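Local coordinates for protein ESSC (Geobacillus thermodenitrificans, PDB 5FWH) that forms the N-terminal forkhead-associated region of EssC, an FtsK/SpoIIIE-type ATPase component of the bacterial type VII secretion apparatus, at residues Glu68-Pro71 and Arg72-Ile75. Residues are numbered along the deposited sequence; the frame is centred on the assembly and turned at random.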
ATOM      1  N   GLU A  68      -4.499  -7.053  17.993  1.00 60.41           N
ATOM      2  CA  GLU A  68      -3.186  -7.473  17.595  1.00 62.72           C
ATOM      3  C   GLU A  68      -3.261  -7.645  16.125  1.00 57.12           C
ATOM      4  O   GLU A  68      -4.281  -8.098  15.648  1.00 57.33           O
ATOM      5  CB  GLU A  68      -2.836  -8.798  18.231  1.00 69.41           C
ATOM      6  CG  GLU A  68      -2.880  -8.749  19.731  1.00 74.68           C
ATOM      7  CD  GLU A  68      -2.302  -9.998  20.376  1.00 82.34           C
ATOM      8  OE1 GLU A  68      -1.817 -10.907  19.627  1.00 86.73           O
ATOM      9  OE2 GLU A  68      -2.331 -10.054  21.637  1.00 83.96           O
ATOM     10  N   LEU A  69      -2.208  -7.286  15.406  1.00 49.82           N
ATOM     11  CA  LEU A  69      -2.189  -7.433  14.009  1.00 47.73           C
ATOM     12  C   LEU A  69      -1.212  -8.536  13.655  1.00 48.96           C
ATOM     13  O   LEU A  69      -0.036  -8.527  14.060  1.00 47.23           O
ATOM     14  CB  LEU A  69      -1.778  -6.114  13.306  1.00 48.24           C
ATOM     15  CG  LEU A  69      -2.720  -4.937  13.482  1.00 48.10           C
ATOM     16  CD1 LEU A  69      -2.027  -3.673  13.083  1.00 48.38           C
ATOM     17  CD2 LEU A  69      -4.011  -5.166  12.663  1.00 52.75           C
ATOM     18  N   LYS A  70      -1.696  -9.464  12.853  1.00 50.88           N
ATOM     19  CA  LYS A  70      -0.867 -10.477  12.250  1.00 54.82           C
ATOM     20  C   LYS A  70      -0.486  -9.972  10.890  1.00 52.12           C
ATOM     21  O   LYS A  70      -1.039  -8.978  10.392  1.00 48.89           O
ATOM     22  CB  LYS A  70      -1.627 -11.806  12.133  1.00 60.29           C
ATOM     23  CG  LYS A  70      -2.139 -12.308  13.472  1.00 66.67           C
ATOM     24  CD  LYS A  70      -2.521 -13.792  13.478  1.00 73.99           C
ATOM     25  CE  LYS A  70      -3.266 -14.258  12.219  1.00 78.00           C
ATOM     26  NZ  LYS A  70      -4.552 -13.542  11.967  1.00 79.47           N
ATOM     27  N   PRO A  71       0.506 -10.620  10.287  1.00 55.16           N
ATOM     28  CA  PRO A  71       0.851 -10.262   8.936  1.00 54.88           C
ATOM     29  C   PRO A  71      -0.363 -10.234   7.990  1.00 54.41           C
ATOM     30  O   PRO A  71      -1.251 -11.112   8.074  1.00 51.86           O
ATOM     31  CB  PRO A  71       1.830 -11.371   8.556  1.00 57.60           C
ATOM     32  CG  PRO A  71       2.530 -11.659   9.855  1.00 57.03           C
ATOM     33  CD  PRO A  71       1.410 -11.662  10.820  1.00 57.17           C
ATOM     34  N   ARG A  72      -0.385  -9.202   7.140  1.00 50.83           N
ATOM     35  CA  ARG A  72      -1.417  -8.981   6.139  1.00 50.80           C
ATOM     36  C   ARG A  72      -2.828  -8.820   6.713  1.00 52.44           C
ATOM     37  O   ARG A  72      -3.808  -9.178   6.084  1.00 53.95           O
ATOM     38  CB  ARG A  72      -1.362 -10.080   5.101  1.00 56.59           C
ATOM     39  CG  ARG A  72      -0.058 -10.145   4.313  1.00 60.01           C
ATOM     40  CD  ARG A  72      -0.313 -10.556   2.852  1.00 65.67           C
ATOM     41  NE  ARG A  72      -1.217 -11.706   2.758  1.00 71.45           N
ATOM     42  CZ  ARG A  72      -0.906 -12.967   3.091  1.00 79.20           C
ATOM     43  NH1 ARG A  72       0.295 -13.276   3.559  1.00 79.27           N
ATOM     44  NH2 ARG A  72      -1.821 -13.948   2.972  1.00 81.69           N
ATOM     45  N   CYS A  73      -2.909  -8.304   7.925  1.00 50.56           N
ATOM     46  CA  CYS A  73      -4.174  -8.034   8.592  1.00 54.34           C
ATOM     47  C   CYS A  73      -4.238  -6.524   8.929  1.00 47.64           C
ATOM     48  O   CYS A  73      -3.242  -5.831   8.890  1.00 47.81           O
ATOM     49  CB  CYS A  73      -4.302  -8.874   9.873  1.00 55.95           C
ATOM     50  SG  CYS A  73      -4.384 -10.657   9.492  1.00 68.60           S
ATOM     51  N   SER A  74      -5.407  -6.044   9.223  1.00 47.87           N
ATOM     52  CA  SER A  74      -5.622  -4.614   9.439  1.00 49.49           C
ATOM     53  C   SER A  74      -6.560  -4.465  10.565  1.00 50.50           C
ATOM     54  O   SER A  74      -7.187  -5.478  10.959  1.00 51.84           O
ATOM     55  CB  SER A  74      -6.235  -3.919   8.222  1.00 51.84           C
ATOM     56  OG  SER A  74      -7.574  -4.400   8.032  1.00 55.09           O
ATOM     57  N   ILE A  75      -6.624  -3.238  11.086  1.00 47.14           N
ATOM     58  CA  ILE A  75      -7.595  -2.876  12.087  1.00 52.55           C
ATOM     59  C   ILE A  75      -8.150  -1.471  11.863  1.00 51.87           C
ATOM     60  O   ILE A  75      -7.443  -0.530  11.481  1.00 41.39           O
ATOM     61  CB  ILE A  75      -6.972  -2.970  13.496  1.00 57.47           C
ATOM     62  CG1 ILE A  75      -8.061  -3.030  14.563  1.00 61.32           C
ATOM     63  CG2 ILE A  75      -5.976  -1.828  13.742  1.00 56.41           C
ATOM     64  CD1 ILE A  75      -7.522  -3.305  15.942  1.00 62.96           C
TER
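Leu69 reaches with one methyl, CD2, over the backbone of the following strand, where it lies 3.4 Å from Ser74 C and 3.6 Å from Ile75 N. The same methyl meets the branch point of Ile75, CD2 to CB at 3.8 Å, and CG2 of Ile75 is scarcely farther off. With CG opposite the carbonyl carbon (chi1 -64°), the buried leucine sets CD2 over the face of the Ser74-Ile75 peptide, above Ser74 C. This is the tight part: a methyl laid on a peptide group, backed by the Ile75 side chain. Between the strands the chain reverses in a type II beta turn from Lys70 to Cys73, with Pro71 and Arg72 at its corners; Arg72 takes the positive phi of 60° that this turn requires. Its closing bond, Cys73 N to Lys70 O, is weak: 3.2 Å long and bent to 133°. The bend itself faces solvent: Lys70, Pro71 and Arg72 are exposed. Lys70, folded at chi3 and chi4, curls back so that NZ comes to 3.8 Å from Cys73 SG, a loose van der Waals approach. Arg72 leads away, its NE forming a salt bridge with Glu182. The turn links edge strands 65-69 and 73-77 of two sheets, consistent with a forkhead-associated beta sandwich. Weakly closed, it joins strands held by backbone hydrogen bonds within their own sheets (Leu69 to Leu57; Cys73 and Ile75 to Trp88 and Ile86 of strand 84-88, respectively), with Leu69 bridging them by van der Waals contact.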